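Local coordinates for protein Bse634I restriction endonuclease (Geobacillus stearothermophilus, PDB 1KNV) that probably cleaves double-stranded DNA at a specific recognition sequence as a metal-dependent type II restriction endonuclease of the PDDEXK superfamily, at residues B[40-43]-B[44-47]. Sequence-based numbering, arbitrary orientation.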
ATOM      1  N   THR B  40       3.672  38.473 -29.696  1.00 38.63           N
ATOM      2  CA  THR B  40       2.339  38.720 -29.150  1.00 38.90           C
ATOM      3  C   THR B  40       1.223  38.269 -30.091  1.00 36.90           C
ATOM      4  O   THR B  40       1.429  38.121 -31.294  1.00 37.40           O
ATOM      5  CB  THR B  40       2.134  40.218 -28.837  1.00 41.49           C
ATOM      6  OG1 THR B  40       2.332  40.992 -30.030  1.00 43.34           O
ATOM      7  CG2 THR B  40       3.123  40.679 -27.775  1.00 42.23           C
ATOM      8  N   GLY B  41       0.038  38.048 -29.536  1.00 34.56           N
ATOM      9  CA  GLY B  41      -1.075  37.621 -30.358  1.00 34.53           C
ATOM     10  C   GLY B  41      -1.067  36.144 -30.706  1.00 34.57           C
ATOM     11  O   GLY B  41      -0.893  35.298 -29.826  1.00 34.86           O
ATOM     12  N   SER B  42      -1.251  35.834 -31.992  1.00 34.13           N
ATOM     13  CA  SER B  42      -1.286  34.451 -32.458  1.00 33.33           C
ATOM     14  C   SER B  42       0.076  33.799 -32.538  1.00 33.72           C
ATOM     15  O   SER B  42       0.970  34.288 -33.231  1.00 33.69           O
ATOM     16  CB  SER B  42      -1.953  34.351 -33.833  1.00 33.68           C
ATOM     17  OG  SER B  42      -2.007  33.003 -34.289  1.00 33.32           O
ATOM     18  N   ILE B  43       0.213  32.680 -31.827  1.00 33.41           N
ATOM     19  CA  ILE B  43       1.450  31.918 -31.806  1.00 32.43           C
ATOM     20  C   ILE B  43       1.733  31.409 -33.215  1.00 32.92           C
ATOM     21  O   ILE B  43       2.832  31.590 -33.742  1.00 31.25           O
ATOM     22  CB  ILE B  43       1.335  30.713 -30.852  1.00 32.25           C
ATOM     23  CG1 ILE B  43       1.084  31.208 -29.425  1.00 32.23           C
ATOM     24  CG2 ILE B  43       2.596  29.871 -30.931  1.00 30.48           C
ATOM     25  CD1 ILE B  43       0.808  30.100 -28.412  1.00 31.11           C
ATOM     26  N   LYS B  44       0.729  30.774 -33.818  1.00 34.57           N
ATOM     27  CA  LYS B  44       0.866  30.245 -35.169  1.00 36.46           C
ATOM     28  C   LYS B  44       1.231  31.362 -36.147  1.00 35.98           C
ATOM     29  O   LYS B  44       2.013  31.149 -37.070  1.00 36.27           O
ATOM     30  CB  LYS B  44      -0.428  29.565 -35.607  1.00 38.29           C
ATOM     31  CG  LYS B  44      -0.360  28.990 -37.003  1.00 42.12           C
ATOM     32  CD  LYS B  44      -1.664  28.310 -37.389  1.00 45.22           C
ATOM     33  CE  LYS B  44      -1.655  27.879 -38.858  1.00 47.59           C
ATOM     34  NZ  LYS B  44      -2.925  27.176 -39.245  1.00 49.62           N
ATOM     35  N   GLU B  45       0.669  32.552 -35.942  1.00 35.76           N
ATOM     36  CA  GLU B  45       0.970  33.686 -36.813  1.00 35.73           C
ATOM     37  C   GLU B  45       2.425  34.144 -36.662  1.00 35.66           C
ATOM     38  O   GLU B  45       3.096  34.434 -37.655  1.00 36.24           O
ATOM     39  CB  GLU B  45       0.004  34.846 -36.536  1.00 36.49           C
ATOM     40  CG  GLU B  45      -1.331  34.778 -37.310  1.00 36.93           C
ATOM     41  CD  GLU B  45      -2.325  35.880 -36.909  1.00 37.96           C
ATOM     42  OE1 GLU B  45      -1.896  37.041 -36.722  1.00 39.14           O
ATOM     43  OE2 GLU B  45      -3.536  35.590 -36.790  1.00 37.52           O
ATOM     44  N   ASN B  46       2.917  34.206 -35.427  1.00 34.91           N
ATOM     45  CA  ASN B  46       4.304  34.597 -35.183  1.00 33.57           C
ATOM     46  C   ASN B  46       5.263  33.577 -35.789  1.00 33.34           C
ATOM     47  O   ASN B  46       6.334  33.932 -36.289  1.00 32.73           O
ATOM     48  CB  ASN B  46       4.555  34.714 -33.680  1.00 32.71           C
ATOM     49  CG  ASN B  46       4.129  36.041 -33.139  1.00 32.17           C
ATOM     50  OD1 ASN B  46       4.881  37.006 -33.154  1.00 33.26           O
ATOM     51  ND2 ASN B  46       2.892  36.117 -32.675  1.00 32.07           N
ATOM     52  N   LEU B  47       4.855  32.317 -35.761  1.00 33.23           N
ATOM     53  CA  LEU B  47       5.690  31.242 -36.284  1.00 34.22           C
ATOM     54  C   LEU B  47       5.719  31.272 -37.811  1.00 34.59           C
ATOM     55  O   LEU B  47       6.787  31.146 -38.412  1.00 35.07           O
ATOM     56  CB  LEU B  47       5.184  29.886 -35.800  1.00 33.60           C
ATOM     57  CG  LEU B  47       5.307  29.581 -34.306  1.00 32.79           C
ATOM     58  CD1 LEU B  47       4.560  28.295 -33.957  1.00 31.50           C
ATOM     59  CD2 LEU B  47       6.782  29.496 -33.979  1.00 31.00           C
TER
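The N-cap of helix 43-60 is Ser42, whose OG accepts from Glu45 N at 3.2 Å, a slightly bent capping bond. A chi1 of -179° turns the hydroxyl away from the serine's own N and over the first turn. Glu45 folds back alongside the serine, its CB 3.4 Å from Ser42 CB and its carboxylate next to the same methylene. Asn46 ties the loop after helix 26-33 to the start of helix 43-60: its ND2 donates to Thr40 O (2.8 Å) and to Ser42 O (2.7 Å), both acceptors near the amide plane although ND2 stands above each carbonyl plane. Ser42 O also takes the helical bond from Asn46 N at 2.9 Å, the backbone and side-chain N-H groups coming from either face of the carbonyl. Asn46 OD1 is hydrogen-bonded to Tyr34 OH, so both ends of this buried amide are engaged and its rotation is fixed. Between the two gripped carbonyls, Gly41 has backbone angles (phi 80°, psi -131°) at which a CB would press on Thr40 O. One residue further along the helix, Leu47 N donates to Ile43 O (2.9 Å), while Ile43 CG2 and Leu47 CD1 touch side by side at 3.9 Å; Leu47 continues onto Trp78 and Met82 of helix 68-93, and Ile43 packs on Leu277 and Phe280.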